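Local coordinates for protein uricase (Arthrobacter globiformis, PDB 2YZC) that catalyses the oxidation of uric acid to 5-hydroxyisourate, which is processed further to (S)-allantoin, at residues Tyr203-Val206 against Arg207-Leu211; Gln223-Met226 against Tyr227-Arg231; Thr282-Arg285 against Glu286-Ala290. One frame throughout, in Å; residues are numbered along the deposited sequence.

Interaction 1. Residues Tyr203-Val206 against Arg207-Leu211; sequences YASV and RGLLL
Ser-205 and Leu-209, Val-206 and Leu-210, and Tyr-203 and Arg-207 meet one helical turn apart within helix 199-216, a local, partly buried i to i+4 contact. The backbone evidence is regular: Arg-207 N donates to Tyr-203 O at 2.9 Å with an N-H...O angle of 169°, and Gly-208, Leu-209 and Leu-210 repeat the pattern. On one flank Leu-209 lies against the preceding turn. Its CG sits opposite its own carbonyl carbon (chi1 -64°), which brings that atom to 3.1 Å from Ser-205 O and CD1 to 3.7 Å from Ser-205 OG. His-237 touches both side chains from outside, so replacing Leu-209 with an alanine is likely to open a gap beside Ser-205 and leave His-237 with less to pack on. Val-206 and Leu-210 run side by side, pointing the same way, with Val-206 CG1 4.0 Å from Leu-210 CD1. This apolar pair serves the tunnelling (T-) fold, in which two consecutive helices pack on an antiparallel sheet: Val-233 of helix 222-236 touches both residues, while Trp-190 and Ala-188 of strand 182-192 lie beneath them. Arg-207 carries the polar flank. Its chain is extended from CG to NE and passes the Tyr-203 ring obliquely, Arg-207 CD lying 4.5 Å from Tyr-203 CE1. Both polar ends converge on Glu-131, Tyr-203 OH through a hydrogen bond and Arg-207 NE through a salt bridge, which fixes the two side chains together. Leu-211 CD2 lies 3.4 Å above the guanidinium plane, offset toward its rim. A water donates to Ala-204 O at 2.7 Å and accepts a weak bond from Arg-207 NH1.

Interaction 2. Residues Gln223-Met226 against Tyr227-Arg231; sequences QQTM and YEMGR. With 1AL (allantoate ion), chain I.
Gln-223, joined to Tyr-227 by a backbone hydrogen bond one turn on, meets the bound allantoate. The ligand N3 donates to Gln-223 OE1 over 3.4 Å with an angle of 141°, a weak bond by both measures; ligand O2 is about as near that same oxygen. A bend at the second torsion (chi2 88°) carries the amide off the helix toward the ligand. Thr-67 and Asp-68 of the third subunit complete the grip together with Asn-249 and Leu-222, so the pocket spans a subunit interface. Gln-223 also belongs to the probable urate site. Behind the amide, its backbone is held by helix 222-236: Tyr-227 N reaches Gln-223 O at 3.0 Å, and Gly-230 N repeats this onto Met-226 O. This is the second of the two helices that lie on the antiparallel sheet of a T-fold, and its side chains divide accordingly. Thr-225 and Met-229 cross obliquely toward helix 199-216, Thr-225 CG2 lying 3.8 Å from Met-229 SD, with Phe-214 touching both. Met-229 CG also approaches Thr-225 O to 3.2 Å, because the chain leaves on the side opposite its own carbonyl carbon (chi1 -72°). The threonine hydroxyl turns elsewhere and is hydrogen-bonded to Ser-219. Met-226 packs on Ile-279, Ala-281 and Leu-247 of the sheet. Further along, Glu-228 OE2 receives Arg-231 NH2 at 2.7 Å on its syn lone pair, a salt bridge in which the carboxylate oxygen is tilted from the guanidinium plane. Glu-228 OE1 sits in plane at the edge of the Tyr-227 ring, 3.7 Å from CD2. Arg-231 NH1 makes another salt bridge to Glu-235, and the Tyr-227 ring packs on Thr-57 of the third subunit.

Interaction 3. Residues Thr282-Arg285 against Glu286-Ala290; sequences TIQR and EGSRA
A type II beta turn from Arg-285 to Ser-288 brings strand 276-285 to its end, and one carbonyl, Arg-285 O, holds it closed with two bonds from Ser-288. Ser-288 N donates to that oxygen at 3.0 Å, the backbone bond that closes the turn, with its donor tilted out of the carbonyl plane. Ser-288 OG donates to Arg-285 O at 2.7 Å, in the carbonyl plane on a lone pair. The hydroxyl gets there because OG sits between the serine's own backbone N and carbonyl carbon (chi1 59°), the crowded position for a first torsion. Gly-287 occupies the third place of the turn with phi 84° and psi -8°, where a beta carbon would be jammed against the carbonyl oxygen of Glu-286. Ser-288 also leans on the strand: its OG is 3.9 Å from Gln-284 CB and 4.2 Å from Arg-285 CB. The Gln-284 side chain, extended beyond CG, reaches toward Arg-289 and Ala-290. The loop is at the surface and touches a crystal neighbour, which may influence its exposed end. Ile-283 and Arg-285 make backbone hydrogen bonds to Ile-243 and Asp-241 of strand 240-254, and Ile-283 with Gln-284 pairs antiparallel with a strand of the third subunit, so the sheet continues across the interface. The Arg-285 guanidinium works away from the turn, its NH2 giving hydrogen bonds to the carbonyl oxygens of Ile-234 and Ile-240 and so tying the strand's end to the region where helix 222-236 gives way to strand 240-254. Nearer the backbone, the first torsion of Arg-285 sets CG opposite its own N and beside its carbonyl carbon, which leaves CG 3.6 Å from Glu-286 N, the amide that follows Arg-285.

In the fold
Interaction 2 is the most buried of the three, interaction 1 is partly buried and interaction 3 lies at the surface. The first two belong to successive helices that touch through Leu-210 O and Met-229 CG, 3.7 Å apart. Interaction 2 also meets interaction 3, where Tyr-227 CD1 comes within 3.4 Å of Ile-283 CD1, so the second helix bridges its partner helix and the strand. Interactions 1 and 3 stay about 9 Å apart at their nearest atoms. Both helical contacts pair an apolar side with a charged or polar one, whereas the turn depends on one carbonyl oxygen that accepts two hydrogen bonds. Interactions 2 and 3 both abut the third subunit, but interaction 2 meets the allantoate.

Interaction 1. Residues Tyr203-Val206 against Arg207-Leu211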
ATOM      1  N   TYR A 203      -1.171 -28.757   1.079  1.00 19.83           N
ATOM      2  CA  TYR A 203      -1.436 -27.357   1.409  1.00 19.36           C
ATOM      3  C   TYR A 203      -2.760 -27.251   2.166  1.00 19.44           C
ATOM      4  O   TYR A 203      -2.844 -26.572   3.188  1.00 19.46           O
ATOM      5  CB  TYR A 203      -1.487 -26.488   0.146  1.00 19.35           C
ATOM      6  CG  TYR A 203      -1.960 -25.071   0.407  1.00 18.41           C
ATOM      7  CD1 TYR A 203      -3.313 -24.739   0.334  1.00 21.12           C
ATOM      8  CD2 TYR A 203      -1.055 -24.067   0.746  1.00 20.20           C
ATOM      9  CE1 TYR A 203      -3.752 -23.435   0.590  1.00 21.77           C
ATOM     10  CE2 TYR A 203      -1.481 -22.768   1.004  1.00 21.38           C
ATOM     11  CZ  TYR A 203      -2.829 -22.458   0.922  1.00 21.39           C
ATOM     12  OH  TYR A 203      -3.247 -21.165   1.155  1.00 22.98           O
ATOM     13  N   ALA A 204      -3.791 -27.932   1.672  1.00 18.65           N
ATOM     14  CA  ALA A 204      -5.099 -27.891   2.322  1.00 20.14           C
ATOM     15  C   ALA A 204      -5.025 -28.459   3.736  1.00 20.66           C
ATOM     16  O   ALA A 204      -5.612 -27.912   4.670  1.00 20.97           O
ATOM     17  CB  ALA A 204      -6.123 -28.668   1.498  1.00 20.98           C
ATOM     18  N   SER A 205      -4.302 -29.562   3.895  1.00 21.12           N
ATOM     19  CA  SER A 205      -4.168 -30.179   5.205  1.00 20.35           C
ATOM     20  C   SER A 205      -3.414 -29.274   6.170  1.00 20.25           C
ATOM     21  O   SER A 205      -3.823 -29.102   7.321  1.00 19.46           O
ATOM     22  CB  SER A 205      -3.430 -31.515   5.092  1.00 21.15           C
ATOM     23  OG  SER A 205      -3.120 -32.009   6.382  1.00 23.83           O
ATOM     24  N   VAL A 206      -2.306 -28.708   5.702  1.00 18.43           N
ATOM     25  CA  VAL A 206      -1.496 -27.830   6.537  1.00 18.10           C
ATOM     26  C   VAL A 206      -2.320 -26.620   6.978  1.00 19.37           C
ATOM     27  O   VAL A 206      -2.339 -26.271   8.158  1.00 18.71           O
ATOM     28  CB  VAL A 206      -0.213 -27.391   5.786  1.00 18.01           C
ATOM     29  CG1 VAL A 206       0.512 -26.295   6.552  1.00 16.73           C
ATOM     30  CG2 VAL A 206       0.718 -28.598   5.631  1.00 18.85           C
ATOM     31  N   ARG A 207      -3.020 -25.996   6.037  1.00 18.13           N
ATOM     32  CA  ARG A 207      -3.860 -24.845   6.371  1.00 20.97           C
ATOM     33  C   ARG A 207      -4.837 -25.225   7.489  1.00 19.67           C
ATOM     34  O   ARG A 207      -4.987 -24.502   8.475  1.00 19.37           O
ATOM     35  CB  ARG A 207      -4.641 -24.389   5.131  1.00 20.78           C
ATOM     36  CG  ARG A 207      -5.702 -23.332   5.402  1.00 22.94           C
ATOM     37  CD  ARG A 207      -6.442 -22.974   4.118  1.00 25.50           C
ATOM     38  NE  ARG A 207      -7.507 -22.003   4.346  1.00 25.54           N
ATOM     39  CZ  ARG A 207      -8.639 -22.263   4.992  1.00 28.10           C
ATOM     40  NH1 ARG A 207      -8.870 -23.475   5.478  1.00 29.68           N
ATOM     41  NH2 ARG A 207      -9.543 -21.305   5.156  1.00 28.48           N
ATOM     42  N   GLY A 208      -5.498 -26.366   7.330  1.00 19.36           N
ATOM     43  CA  GLY A 208      -6.450 -26.815   8.332  1.00 19.09           C
ATOM     44  C   GLY A 208      -5.822 -27.102   9.689  1.00 20.88           C
ATOM     45  O   GLY A 208      -6.415 -26.810  10.727  1.00 20.52           O
ATOM     46  N   LEU A 209      -4.625 -27.681   9.690  1.00 19.33           N
ATOM     47  CA  LEU A 209      -3.938 -27.999  10.942  1.00 21.59           C
ATOM     48  C   LEU A 209      -3.526 -26.731  11.689  1.00 21.19           C
ATOM     49  O   LEU A 209      -3.594 -26.671  12.921  1.00 19.27           O
ATOM     50  CB  LEU A 209      -2.706 -28.859  10.664  1.00 20.31           C
ATOM     51  CG  LEU A 209      -2.987 -30.242  10.074  1.00 23.30           C
ATOM     52  CD1 LEU A 209      -1.688 -30.899   9.630  1.00 21.60           C
ATOM     53  CD2 LEU A 209      -3.703 -31.095  11.111  1.00 24.19           C
ATOM     54  N   LEU A 210      -3.094 -25.722  10.943  1.00 19.88           N
ATOM     55  CA  LEU A 210      -2.684 -24.456  11.545  1.00 19.93           C
ATOM     56  C   LEU A 210      -3.890 -23.761  12.166  1.00 19.93           C
ATOM     57  O   LEU A 210      -3.829 -23.280  13.296  1.00 17.84           O
ATOM     58  CB  LEU A 210      -2.052 -23.539  10.495  1.00 18.64           C
ATOM     59  CG  LEU A 210      -0.718 -23.983   9.887  1.00 19.38           C
ATOM     60  CD1 LEU A 210      -0.326 -23.037   8.763  1.00 19.21           C
ATOM     61  CD2 LEU A 210       0.361 -23.994  10.964  1.00 17.72           C
ATOM     62  N   LEU A 211      -4.986 -23.714  11.415  1.00 20.20           N
ATOM     63  CA  LEU A 211      -6.208 -23.073  11.887  1.00 21.55           C
ATOM     64  C   LEU A 211      -6.743 -23.791  13.119  1.00 21.47           C
ATOM     65  O   LEU A 211      -7.181 -23.155  14.080  1.00 21.29           O
ATOM     66  CB  LEU A 211      -7.258 -23.086  10.774  1.00 20.96           C
ATOM     67  CG  LEU A 211      -7.635 -21.781  10.057  1.00 24.35           C
ATOM     68  CD1 LEU A 211      -6.522 -20.755  10.135  1.00 23.85           C
ATOM     69  CD2 LEU A 211      -7.995 -22.108   8.613  1.00 19.56           C
TER
HETATM   70  O   HOH W   1      -7.877 -26.502   4.563  1.00 22.27           O

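Interaction 2. Residues Gln223-Met226 against Tyr227-Arg231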
ATOM      1  N   GLN A 223       3.760 -17.690  21.753  1.00 20.16           N
ATOM      2  CA  GLN A 223       4.831 -18.652  21.474  1.00 20.66           C
ATOM      3  C   GLN A 223       4.324 -20.095  21.584  1.00 21.07           C
ATOM      4  O   GLN A 223       4.722 -20.964  20.804  1.00 19.53           O
ATOM      5  CB  GLN A 223       6.014 -18.456  22.440  1.00 20.10           C
ATOM      6  CG  GLN A 223       6.840 -17.179  22.215  1.00 21.43           C
ATOM      7  CD  GLN A 223       6.304 -15.968  22.975  1.00 21.06           C
ATOM      8  OE1 GLN A 223       5.103 -15.845  23.201  1.00 21.48           O
ATOM      9  NE2 GLN A 223       7.199 -15.061  23.354  1.00 21.49           N
ATOM     10  N   GLN A 224       3.451 -20.345  22.556  1.00 19.94           N
ATOM     11  CA  GLN A 224       2.901 -21.683  22.770  1.00 21.99           C
ATOM     12  C   GLN A 224       1.936 -22.047  21.646  1.00 21.62           C
ATOM     13  O   GLN A 224       1.942 -23.171  21.136  1.00 20.63           O
ATOM     14  CB  GLN A 224       2.164 -21.746  24.112  1.00 22.66           C
ATOM     15  CG  GLN A 224       1.612 -23.124  24.469  1.00 26.68           C
ATOM     16  CD  GLN A 224       0.578 -23.072  25.587  1.00 30.24           C
ATOM     17  OE1 GLN A 224       0.264 -24.089  26.209  1.00 32.97           O
ATOM     18  NE2 GLN A 224       0.035 -21.887  25.834  1.00 29.74           N
ATOM     19  N   THR A 225       1.093 -21.090  21.277  1.00 20.78           N
ATOM     20  CA  THR A 225       0.132 -21.300  20.206  1.00 19.74           C
ATOM     21  C   THR A 225       0.889 -21.617  18.916  1.00 19.09           C
ATOM     22  O   THR A 225       0.492 -22.491  18.151  1.00 19.14           O
ATOM     23  CB  THR A 225      -0.746 -20.044  19.999  1.00 19.37           C
ATOM     24  OG1 THR A 225      -1.601 -19.878  21.140  1.00 20.67           O
ATOM     25  CG2 THR A 225      -1.598 -20.168  18.726  1.00 18.79           C
ATOM     26  N   MET A 226       1.989 -20.911  18.688  1.00 18.82           N
ATOM     27  CA  MET A 226       2.786 -21.128  17.488  1.00 18.08           C
ATOM     28  C   MET A 226       3.467 -22.497  17.508  1.00 19.21           C
ATOM     29  O   MET A 226       3.546 -23.175  16.484  1.00 20.29           O
ATOM     30  CB  MET A 226       3.835 -20.024  17.343  1.00 19.32           C
ATOM     31  CG  MET A 226       4.737 -20.187  16.127  1.00 21.34           C
ATOM     32  SD  MET A 226       5.858 -18.790  15.922  1.00 23.32           S
ATOM     33  CE  MET A 226       6.794 -18.915  17.470  1.00 21.57           C
ATOM     34  N   TYR A 227       3.956 -22.903  18.674  1.00 18.71           N
ATOM     35  CA  TYR A 227       4.618 -24.194  18.788  1.00 19.19           C
ATOM     36  C   TYR A 227       3.620 -25.310  18.473  1.00 19.48           C
ATOM     37  O   TYR A 227       3.938 -26.230  17.728  1.00 21.18           O
ATOM     38  CB  TYR A 227       5.192 -24.371  20.197  1.00 21.00           C
ATOM     39  CG  TYR A 227       5.867 -25.703  20.418  1.00 25.86           C
ATOM     40  CD1 TYR A 227       7.154 -25.943  19.946  1.00 28.63           C
ATOM     41  CD2 TYR A 227       5.202 -26.735  21.074  1.00 28.04           C
ATOM     42  CE1 TYR A 227       7.763 -27.186  20.124  1.00 32.70           C
ATOM     43  CE2 TYR A 227       5.797 -27.975  21.255  1.00 31.29           C
ATOM     44  CZ  TYR A 227       7.074 -28.195  20.777  1.00 31.64           C
ATOM     45  OH  TYR A 227       7.649 -29.432  20.945  1.00 39.16           O
ATOM     46  N   GLU A 228       2.414 -25.223  19.031  1.00 18.50           N
ATOM     47  CA  GLU A 228       1.385 -26.235  18.785  1.00 19.42           C
ATOM     48  C   GLU A 228       0.992 -26.297  17.308  1.00 20.84           C
ATOM     49  O   GLU A 228       0.742 -27.378  16.769  1.00 20.17           O
ATOM     50  CB  GLU A 228       0.150 -25.957  19.644  1.00 21.44           C
ATOM     51  CG  GLU A 228       0.404 -26.169  21.128  1.00 28.18           C
ATOM     52  CD  GLU A 228       0.900 -27.575  21.438  1.00 32.21           C
ATOM     53  OE1 GLU A 228       1.859 -27.707  22.227  1.00 36.92           O
ATOM     54  OE2 GLU A 228       0.331 -28.548  20.901  1.00 34.27           O
ATOM     55  N   MET A 229       0.922 -25.138  16.660  1.00 19.70           N
ATOM     56  CA  MET A 229       0.590 -25.092  15.238  1.00 20.22           C
ATOM     57  C   MET A 229       1.672 -25.829  14.441  1.00 20.02           C
ATOM     58  O   MET A 229       1.371 -26.662  13.589  1.00 21.21           O
ATOM     59  CB  MET A 229       0.481 -23.636  14.767  1.00 19.67           C
ATOM     60  CG  MET A 229      -0.762 -22.911  15.286  1.00 19.15           C
ATOM     61  SD  MET A 229      -0.691 -21.104  15.135  1.00 22.18           S
ATOM     62  CE  MET A 229      -0.704 -20.905  13.327  1.00 21.97           C
ATOM     63  N   GLY A 230       2.934 -25.530  14.734  1.00 19.56           N
ATOM     64  CA  GLY A 230       4.028 -26.176  14.030  1.00 20.58           C
ATOM     65  C   GLY A 230       4.143 -27.670  14.283  1.00 21.40           C
ATOM     66  O   GLY A 230       4.411 -28.440  13.360  1.00 21.12           O
ATOM     67  N   ARG A 231       3.941 -28.082  15.532  1.00 20.85           N
ATOM     68  CA  ARG A 231       4.032 -29.492  15.902  1.00 22.62           C
ATOM     69  C   ARG A 231       2.984 -30.327  15.173  1.00 21.98           C
ATOM     70  O   ARG A 231       3.275 -31.421  14.695  1.00 21.81           O
ATOM     71  CB  ARG A 231       3.858 -29.659  17.420  1.00 23.43           C
ATOM     72  CG  ARG A 231       4.010 -31.095  17.908  1.00 29.14           C
ATOM     73  CD  ARG A 231       4.078 -31.170  19.434  1.00 33.86           C
ATOM     74  NE  ARG A 231       2.808 -30.840  20.073  1.00 37.12           N
ATOM     75  CZ  ARG A 231       1.739 -31.633  20.074  1.00 40.28           C
ATOM     76  NH1 ARG A 231       1.782 -32.812  19.469  1.00 41.79           N
ATOM     77  NH2 ARG A 231       0.626 -31.249  20.686  1.00 41.14           N
TER
HETATM   78  C1  1AL I 303       3.019 -12.910  24.171  1.00 42.94           C
HETATM   79  O2  1AL I 303       2.509 -14.029  23.992  1.00 37.99           O
HETATM   80  N3  1AL I 303       4.364 -12.720  24.252  1.00 41.19           N
HETATM   81  N4  1AL I 303       2.094 -11.871  24.270  1.00 41.25           N
HETATM   82  C5  1AL I 303       2.970 -10.190  22.386  1.00 43.24           C
HETATM   83  O6  1AL I 303       3.120 -11.148  21.604  1.00 47.16           O
HETATM   84  O7  1AL I 303       3.015  -8.988  22.079  1.00 45.08           O
HETATM   85  C8  1AL I 303       2.435 -10.523  23.812  1.00 42.40           C
HETATM   86  C9  1AL I 303       3.554  -8.867  25.228  1.00 35.40           C
HETATM   87  O10 1AL I 303       3.527  -7.636  25.440  1.00 31.31           O
HETATM   88  N11 1AL I 303       4.706  -9.604  25.302  1.00 33.91           N
HETATM   89  N12 1AL I 303       2.442  -9.567  24.912  1.00 39.58           N

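Interaction 3. Residues Thr282-Arg285 against Glu286-Ala290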
ATOM      1  N   THR A 282      11.054 -21.576  14.314  1.00 23.78           N
ATOM      2  CA  THR A 282      11.208 -22.692  13.402  1.00 22.63           C
ATOM      3  C   THR A 282      10.942 -23.954  14.216  1.00 23.06           C
ATOM      4  O   THR A 282      11.545 -24.154  15.275  1.00 21.55           O
ATOM      5  CB  THR A 282      12.644 -22.784  12.855  1.00 23.76           C
ATOM      6  OG1 THR A 282      13.010 -21.549  12.227  1.00 25.45           O
ATOM      7  CG2 THR A 282      12.751 -23.914  11.841  1.00 25.29           C
ATOM      8  N   ILE A 283      10.024 -24.784  13.740  1.00 22.20           N
ATOM      9  CA  ILE A 283       9.715 -26.047  14.398  1.00 22.97           C
ATOM     10  C   ILE A 283      10.277 -27.089  13.431  1.00 23.88           C
ATOM     11  O   ILE A 283       9.876 -27.138  12.268  1.00 21.54           O
ATOM     12  CB  ILE A 283       8.196 -26.238  14.567  1.00 24.33           C
ATOM     13  CG1 ILE A 283       7.623 -25.121  15.440  1.00 27.05           C
ATOM     14  CG2 ILE A 283       7.907 -27.584  15.203  1.00 24.79           C
ATOM     15  CD1 ILE A 283       8.183 -25.092  16.851  1.00 28.64           C
ATOM     16  N   GLN A 284      11.214 -27.905  13.910  1.00 24.28           N
ATOM     17  CA  GLN A 284      11.863 -28.901  13.064  1.00 25.86           C
ATOM     18  C   GLN A 284      11.692 -30.358  13.471  1.00 25.40           C
ATOM     19  O   GLN A 284      11.422 -30.674  14.630  1.00 24.29           O
ATOM     20  CB  GLN A 284      13.366 -28.610  12.994  1.00 27.66           C
ATOM     21  CG  GLN A 284      13.750 -27.351  12.250  1.00 33.56           C
ATOM     22  CD  GLN A 284      15.255 -27.143  12.196  1.00 37.86           C
ATOM     23  OE1 GLN A 284      15.763 -26.407  11.345  1.00 38.88           O
ATOM     24  NE2 GLN A 284      15.974 -27.782  13.114  1.00 38.36           N
ATOM     25  N   ARG A 285      11.853 -31.244  12.493  1.00 23.63           N
ATOM     26  CA  ARG A 285      11.788 -32.675  12.741  1.00 25.83           C
ATOM     27  C   ARG A 285      13.172 -32.967  13.325  1.00 25.13           C
ATOM     28  O   ARG A 285      14.182 -32.545  12.761  1.00 23.79           O
ATOM     29  CB  ARG A 285      11.591 -33.429  11.422  1.00 26.58           C
ATOM     30  CG  ARG A 285      11.408 -34.931  11.563  1.00 28.40           C
ATOM     31  CD  ARG A 285      11.170 -35.580  10.197  1.00 27.34           C
ATOM     32  NE  ARG A 285       9.918 -35.133   9.592  1.00 27.05           N
ATOM     33  CZ  ARG A 285       8.710 -35.484  10.027  1.00 26.38           C
ATOM     34  NH1 ARG A 285       8.589 -36.297  11.067  1.00 25.34           N
ATOM     35  NH2 ARG A 285       7.622 -35.012   9.429  1.00 24.53           N
ATOM     36  N   GLU A 286      13.228 -33.666  14.452  1.00 26.01           N
ATOM     37  CA  GLU A 286      14.520 -33.949  15.074  1.00 28.22           C
ATOM     38  C   GLU A 286      15.542 -34.525  14.100  1.00 27.64           C
ATOM     39  O   GLU A 286      15.241 -35.442  13.344  1.00 27.57           O
ATOM     40  CB  GLU A 286      14.367 -34.917  16.254  1.00 32.00           C
ATOM     41  CG  GLU A 286      15.660 -35.058  17.056  1.00 36.82           C
ATOM     42  CD  GLU A 286      15.664 -36.238  18.021  1.00 42.76           C
ATOM     43  OE1 GLU A 286      16.640 -36.353  18.795  1.00 44.04           O
ATOM     44  OE2 GLU A 286      14.711 -37.050  18.003  1.00 43.65           O
ATOM     45  N   GLY A 287      16.750 -33.970  14.121  1.00 26.24           N
ATOM     46  CA  GLY A 287      17.814 -34.452  13.257  1.00 27.74           C
ATOM     47  C   GLY A 287      17.865 -33.910  11.836  1.00 27.73           C
ATOM     48  O   GLY A 287      18.834 -34.161  11.122  1.00 28.85           O
ATOM     49  N   SER A 288      16.847 -33.163  11.417  1.00 27.33           N
ATOM     50  CA  SER A 288      16.837 -32.629  10.055  1.00 27.97           C
ATOM     51  C   SER A 288      17.852 -31.502   9.880  1.00 28.81           C
ATOM     52  O   SER A 288      18.411 -31.001  10.854  1.00 29.72           O
ATOM     53  CB  SER A 288      15.433 -32.137   9.681  1.00 26.99           C
ATOM     54  OG  SER A 288      14.983 -31.129  10.572  1.00 25.91           O
ATOM     55  N   ARG A 289      18.084 -31.116   8.630  1.00 28.83           N
ATOM     56  CA  ARG A 289      19.031 -30.060   8.291  1.00 31.39           C
ATOM     57  C   ARG A 289      18.775 -28.791   9.098  1.00 32.45           C
ATOM     58  O   ARG A 289      17.639 -28.332   9.218  1.00 31.08           O
ATOM     59  CB  ARG A 289      18.951 -29.761   6.792  1.00 33.15           C
ATOM     60  CG  ARG A 289      20.128 -28.983   6.243  1.00 34.08           C
ATOM     61  CD  ARG A 289      20.184 -29.118   4.737  1.00 35.70           C
ATOM     62  NE  ARG A 289      21.287 -28.366   4.150  1.00 36.02           N
ATOM     63  CZ  ARG A 289      21.566 -28.352   2.853  1.00 36.18           C
ATOM     64  NH1 ARG A 289      20.819 -29.052   2.008  1.00 35.62           N
ATOM     65  NH2 ARG A 289      22.586 -27.638   2.397  1.00 37.65           N
ATOM     66  N   ALA A 290      19.849 -28.227   9.642  1.00 32.24           N
ATOM     67  CA  ALA A 290      19.770 -27.032  10.470  1.00 33.97           C
ATOM     68  C   ALA A 290      19.500 -25.729   9.722  1.00 33.90           C
ATOM     69  O   ALA A 290      18.612 -24.967  10.100  1.00 33.63           O
ATOM     70  CB  ALA A 290      21.055 -26.896  11.290  1.00 35.04           C
TER